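Local coordinates for salt-tolerant glutaminase (Micrococcus luteus, PDB 3AGD), which probably catalyses the hydrolysis of L-glutamine to L-glutamate and ammonium, at residues D57-I62 against L198-D203; G324-L329 against T406-L411. One frame throughout, in Å; residues are numbered along the deposited sequence.

Contact 1. Residues D57-I62 against L198-D203; sequences DVEFTI and LVTVKD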
loop_
_atom_site.group_PDB
_atom_site.type_symbol
_atom_site.label_atom_id
_atom_site.label_comp_id
_atom_site.label_asym_id
_atom_site.label_seq_id
_atom_site.Cartn_x
_atom_site.Cartn_y
_atom_site.Cartn_z
ATOM N N ASP A 57 28.634 -3.156 -2.381
ATOM C CA ASP A 57 29.400 -2.449 -1.362
ATOM C C ASP A 57 30.337 -1.389 -1.944
ATOM O O ASP A 57 31.302 -0.975 -1.300
ATOM C CB ASP A 57 30.209 -3.452 -0.536
ATOM C CG ASP A 57 30.621 -2.896 0.811
ATOM O OD1 ASP A 57 31.477 -3.520 1.472
ATOM O OD2 ASP A 57 30.081 -1.843 1.214
ATOM N N VAL A 58 30.053 -0.959 -3.166
ATOM C CA VAL A 58 30.853 0.063 -3.828
ATOM C C VAL A 58 30.143 1.399 -3.638
ATOM O O VAL A 58 28.971 1.540 -3.992
ATOM C CB VAL A 58 30.985 -0.226 -5.333
ATOM C CG1 VAL A 58 31.720 0.906 -6.015
ATOM C CG2 VAL A 58 31.724 -1.536 -5.544
ATOM N N GLU A 59 30.851 2.374 -3.080
ATOM C CA GLU A 59 30.266 3.681 -2.828
ATOM C C GLU A 59 30.059 4.518 -4.078
ATOM O O GLU A 59 30.824 4.436 -5.037
ATOM C CB GLU A 59 31.128 4.474 -1.842
ATOM C CG GLU A 59 31.251 3.850 -0.461
ATOM C CD GLU A 59 31.843 4.809 0.559
ATOM O OE1 GLU A 59 32.687 5.648 0.170
ATOM O OE2 GLU A 59 31.474 4.721 1.752
ATOM N N PHE A 60 29.007 5.328 -4.050
ATOM C CA PHE A 60 28.680 6.226 -5.148
ATOM C C PHE A 60 27.870 7.367 -4.544
ATOM O O PHE A 60 27.296 7.218 -3.466
ATOM C CB PHE A 60 27.872 5.483 -6.223
ATOM C CG PHE A 60 26.651 4.777 -5.694
ATOM C CD1 PHE A 60 25.480 5.480 -5.441
ATOM C CD2 PHE A 60 26.688 3.408 -5.419
ATOM C CE1 PHE A 60 24.357 4.833 -4.916
ATOM C CE2 PHE A 60 25.578 2.753 -4.896
ATOM C CZ PHE A 60 24.407 3.463 -4.643
ATOM N N THR A 61 27.829 8.511 -5.217
ATOM C CA THR A 61 27.065 9.633 -4.690
ATOM C C THR A 61 25.574 9.347 -4.851
ATOM O O THR A 61 25.104 8.984 -5.932
ATOM C CB THR A 61 27.453 10.944 -5.390
ATOM O OG1 THR A 61 27.312 10.798 -6.809
ATOM C CG2 THR A 61 28.901 11.287 -5.066
ATOM N N ILE A 62 24.848 9.503 -3.751
ATOM C CA ILE A 62 23.421 9.236 -3.698
ATOM C C ILE A 62 22.584 10.140 -4.593
ATOM O O ILE A 62 21.491 9.761 -5.022
ATOM C CB ILE A 62 22.925 9.338 -2.228
ATOM C CG1 ILE A 62 21.468 8.905 -2.120
ATOM C CG2 ILE A 62 23.088 10.758 -1.723
ATOM C CD1 ILE A 62 20.987 8.814 -0.677
ATOM N N LEU A 198 28.206 9.965 -0.032
ATOM C CA LEU A 198 28.561 8.615 -0.463
ATOM C C LEU A 198 27.817 7.483 0.241
ATOM O O LEU A 198 27.780 7.403 1.470
ATOM C CB LEU A 198 30.070 8.404 -0.294
ATOM C CG LEU A 198 30.980 9.227 -1.214
ATOM C CD1 LEU A 198 32.421 9.194 -0.698
ATOM C CD2 LEU A 198 30.888 8.672 -2.638
ATOM N N VAL A 199 27.230 6.600 -0.558
ATOM C CA VAL A 199 26.507 5.449 -0.037
ATOM C C VAL A 199 26.739 4.259 -0.961
ATOM O O VAL A 199 27.162 4.425 -2.106
ATOM C CB VAL A 199 24.978 5.704 0.042
ATOM C CG1 VAL A 199 24.684 6.851 0.994
ATOM C CG2 VAL A 199 24.423 5.997 -1.353
ATOM N N THR A 200 26.470 3.063 -0.447
ATOM C CA THR A 200 26.605 1.841 -1.223
ATOM C C THR A 200 25.191 1.301 -1.396
ATOM O O THR A 200 24.246 1.798 -0.773
ATOM C CB THR A 200 27.406 0.767 -0.470
ATOM O OG1 THR A 200 26.667 0.357 0.689
ATOM C CG2 THR A 200 28.768 1.312 -0.034
ATOM N N VAL A 201 25.048 0.287 -2.238
ATOM C CA VAL A 201 23.754 -0.337 -2.458
ATOM C C VAL A 201 23.156 -0.755 -1.113
ATOM O O VAL A 201 21.961 -0.570 -0.862
ATOM C CB VAL A 201 23.899 -1.590 -3.322
ATOM C CG1 VAL A 201 22.582 -2.306 -3.417
ATOM C CG2 VAL A 201 24.389 -1.214 -4.697
ATOM N N LYS A 202 24.001 -1.323 -0.256
ATOM C CA LYS A 202 23.575 -1.783 1.059
ATOM C C LYS A 202 23.062 -0.636 1.917
ATOM O O LYS A 202 22.078 -0.789 2.640
ATOM C CB LYS A 202 24.730 -2.482 1.779
ATOM C CG LYS A 202 25.133 -3.819 1.170
ATOM C CD LYS A 202 26.291 -4.430 1.954
ATOM C CE LYS A 202 26.694 -5.787 1.408
ATOM N NZ LYS A 202 27.817 -6.394 2.192
ATOM N N ASP A 203 23.735 0.507 1.854
ATOM C CA ASP A 203 23.301 1.663 2.624
ATOM C C ASP A 203 21.879 2.037 2.220
ATOM O O ASP A 203 21.006 2.218 3.073
ATOM C CB ASP A 203 24.217 2.862 2.375
ATOM C CG ASP A 203 25.597 2.682 2.966
ATOM O OD1 ASP A 203 25.701 2.345 4.167
ATOM O OD2 ASP A 203 26.579 2.894 2.228
#

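Contact 2. Residues G324-L329 against T406-L411; sequences GDRVFL and TVVLNL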
loop_
_atom_site.group_PDB
_atom_site.type_symbol
_atom_site.label_atom_id
_atom_site.label_comp_id
_atom_site.label_asym_id
_atom_site.label_seq_id
_atom_site.Cartn_x
_atom_site.Cartn_y
_atom_site.Cartn_z
ATOM N N GLY A 324 -14.276 -25.212 29.956
ATOM C CA GLY A 324 -15.456 -25.048 30.769
ATOM C C GLY A 324 -15.961 -23.622 30.775
ATOM O O GLY A 324 -16.517 -23.135 29.796
ATOM N N ASP A 325 -15.747 -22.942 31.891
ATOM C CA ASP A 325 -16.202 -21.570 32.054
ATOM C C ASP A 325 -15.206 -20.516 31.588
ATOM O O ASP A 325 -15.515 -19.322 31.607
ATOM C CB ASP A 325 -16.520 -21.318 33.516
ATOM C CG ASP A 325 -15.354 -21.659 34.417
ATOM O OD1 ASP A 325 -15.144 -22.862 34.689
ATOM O OD2 ASP A 325 -14.633 -20.726 34.833
ATOM N N ARG A 326 -14.004 -20.922 31.198
ATOM C CA ARG A 326 -13.065 -19.909 30.750
ATOM C C ARG A 326 -12.509 -20.112 29.356
ATOM O O ARG A 326 -12.320 -21.234 28.888
ATOM C CB ARG A 326 -11.920 -19.726 31.751
ATOM C CG ARG A 326 -10.867 -20.809 31.799
ATOM C CD ARG A 326 -9.689 -20.288 32.621
ATOM N NE ARG A 326 -10.153 -19.649 33.853
ATOM C CZ ARG A 326 -9.421 -18.836 34.607
ATOM N NH1 ARG A 326 -9.942 -18.307 35.711
ATOM N NH2 ARG A 326 -8.172 -18.544 34.259
ATOM N N VAL A 327 -12.258 -18.987 28.705
ATOM C CA VAL A 327 -11.740 -18.953 27.356
ATOM C C VAL A 327 -10.337 -18.343 27.345
ATOM O O VAL A 327 -10.067 -17.373 28.054
ATOM C CB VAL A 327 -12.688 -18.120 26.467
ATOM C CG1 VAL A 327 -12.059 -17.857 25.113
ATOM C CG2 VAL A 327 -14.017 -18.858 26.311
ATOM N N PHE A 328 -9.441 -18.930 26.559
ATOM C CA PHE A 328 -8.081 -18.417 26.448
ATOM C C PHE A 328 -7.954 -17.849 25.048
ATOM O O PHE A 328 -8.048 -18.574 24.057
ATOM C CB PHE A 328 -7.051 -19.529 26.659
ATOM C CG PHE A 328 -7.248 -20.288 27.933
ATOM C CD1 PHE A 328 -8.360 -21.108 28.098
ATOM C CD2 PHE A 328 -6.367 -20.131 28.995
ATOM C CE1 PHE A 328 -8.594 -21.762 29.300
ATOM C CE2 PHE A 328 -6.591 -20.782 30.207
ATOM C CZ PHE A 328 -7.709 -21.597 30.361
ATOM N N LEU A 329 -7.765 -16.541 24.977
ATOM C CA LEU A 329 -7.646 -15.855 23.704
ATOM C C LEU A 329 -6.227 -15.298 23.587
ATOM O O LEU A 329 -5.879 -14.330 24.261
ATOM C CB LEU A 329 -8.670 -14.721 23.657
ATOM C CG LEU A 329 -9.112 -14.111 22.325
ATOM C CD1 LEU A 329 -9.912 -12.854 22.634
ATOM C CD2 LEU A 329 -7.927 -13.764 21.453
ATOM N N THR A 406 -14.707 -16.406 32.401
ATOM C CA THR A 406 -13.401 -15.774 32.349
ATOM C C THR A 406 -12.746 -15.880 30.979
ATOM O O THR A 406 -12.800 -16.917 30.321
ATOM C CB THR A 406 -12.442 -16.382 33.400
ATOM O OG1 THR A 406 -12.962 -16.146 34.714
ATOM C CG2 THR A 406 -11.066 -15.746 33.299
ATOM N N VAL A 407 -12.139 -14.779 30.556
ATOM C CA VAL A 407 -11.431 -14.730 29.292
ATOM C C VAL A 407 -10.014 -14.290 29.612
ATOM O O VAL A 407 -9.799 -13.210 30.162
ATOM C CB VAL A 407 -12.071 -13.716 28.300
ATOM C CG1 VAL A 407 -11.140 -13.488 27.107
ATOM C CG2 VAL A 407 -13.411 -14.248 27.798
ATOM N N VAL A 408 -9.052 -15.151 29.304
ATOM C CA VAL A 408 -7.651 -14.829 29.528
ATOM C C VAL A 408 -7.158 -14.205 28.222
ATOM O O VAL A 408 -7.156 -14.864 27.183
ATOM C CB VAL A 408 -6.822 -16.098 29.830
ATOM C CG1 VAL A 408 -5.361 -15.737 30.032
ATOM C CG2 VAL A 408 -7.368 -16.790 31.069
ATOM N N LEU A 409 -6.774 -12.933 28.272
ATOM C CA LEU A 409 -6.282 -12.236 27.087
ATOM C C LEU A 409 -4.753 -12.195 27.141
ATOM O O LEU A 409 -4.177 -11.348 27.821
ATOM C CB LEU A 409 -6.831 -10.806 27.049
ATOM C CG LEU A 409 -7.241 -10.227 25.687
ATOM C CD1 LEU A 409 -7.376 -8.713 25.805
ATOM C CD2 LEU A 409 -6.208 -10.576 24.626
ATOM N N ASN A 410 -4.103 -13.102 26.418
ATOM C CA ASN A 410 -2.642 -13.174 26.413
ATOM C C ASN A 410 -1.992 -12.434 25.236
ATOM O O ASN A 410 -2.242 -12.750 24.068
ATOM C CB ASN A 410 -2.201 -14.638 26.410
ATOM C CG ASN A 410 -0.702 -14.789 26.530
ATOM O OD1 ASN A 410 0.049 -14.401 25.633
ATOM N ND2 ASN A 410 -0.253 -15.349 27.650
ATOM N N LEU A 411 -1.137 -11.466 25.560
ATOM C CA LEU A 411 -0.455 -10.648 24.559
ATOM C C LEU A 411 1.047 -10.950 24.426
ATOM O O LEU A 411 1.776 -10.204 23.767
ATOM C CB LEU A 411 -0.634 -9.165 24.908
ATOM C CG LEU A 411 -2.030 -8.705 25.339
ATOM C CD1 LEU A 411 -1.978 -7.240 25.722
ATOM C CD2 LEU A 411 -3.026 -8.930 24.223
HETATM O O HOH W 1 -13.384 -18.727 35.711
#

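Contact 1. Residues D57-I62 against L198-D203
Phe60 and Val199 form the hydrogen-bonded pair of a very short antiparallel bridge: Phe60 N donates to Val199 O at 2.8 Å, and Val199 N returns a nearly straight bond (172°) to Phe60 O at 3.0 Å. Val199 O is used further, taking a CA-H...O contact from Glu59 CA and lying 3.4 Å above the centre of the Phe60 ring. With CG between the backbone N and the carbonyl carbon (chi1 53°), the ring turns one face to that oxygen; Phe60 CE1 reaches Val199 CG2 at 3.7 Å, and Phe278 of strand 273-278 stacks on the ring. Thr200 is the N-cap of helix 201-212 and forms a capping box with Asp203: Thr200 N donates to the anti lone pair of Asp203 OD2 (2.7 Å), while Asp203 N donates to Thr200 OG1 (3.2 Å). Across the contact Thr200 offers its methyl, CG2 lying 3.6 Å from Glu59 CG. Arg148 makes salt bridges to both Asp203 OD2 and Glu59 OE2, probably offsetting the repulsion of the two carboxylates. Thus buried backbone polar groups and a helix start are satisfied together, beside Ile62, whose side chain lies about 6 Å from that of Cys195, a residue of the L-glutamate site.

Contact 2. Residues G324-L329 against T406-L411
Strands 326-329 and 406-411 run parallel, their axes 16° apart and 4.5 Å at closest approach, with Arg326 beside Thr406 and Leu329 beside Leu409. Five backbone bonds alternate between the strands, from Thr406 N to Asp325 O at one end to Asn410 N to Leu329 O at the other; Val408 bonds to the neighbouring strand through both N and O, giving to Val327 O at 2.7 Å and taking from Leu329 N at 2.8 Å. The three central bonds are nearly collinear with their carbonyls, whereas the donors of the two outer ones are tilted by about 25°. On one face Arg326 lies alongside Thr406, its chain bent at chi3 (46°), which turns one guanidinium face to the threonine methyl, Thr406 CG2 lying 3.6 Å from the plane over its centre. Arg326 NH2 reaches on to Val408 CG2 at 3.7 Å, and that same methyl meets Phe328 CD2 at 4.1 Å. A water joins Asp325 OD2 (2.5 Å) to Thr406 OG1 (2.8 Å), with a weak bond to Arg326 NH1. On the other face Val327 CB meets Val407 CG2, and Leu329 CB approaches Val407 CG1. Strands 317-323 and 438-442 flank this pair in the mixed sheet of the STAS region. The chemistry thus divides by face: aliphatic beside Val327 and Leu329, mixed beside Arg326, where a water-bridged start passes into the apolar Phe328-Val408 pair.

Both contacts are largely buried strand pairings, yet they serve different parts of the chain: contact 1 lies in the glutaminase region, contact 2 in the STAS region, with centres about 51 Å apart and nearest atoms about 31 Å apart. Contact 1 joins a two-residue antiparallel bridge to a helix start; its Phe60 is buried, while Asp57 and Glu59 are exposed at its margin. Contact 2, with no fully exposed touching residue, instead lies within a mixed sheet and relies on regular parallel bonding and branched aliphatic side chains, with a water-bridged polar cluster at one end and Asn410, bonded to Glu442, at the other. Cys195 and Val261 of the L-glutamate site lie near contact 1, whereas contact 2 is structural packing away from the annotated sites.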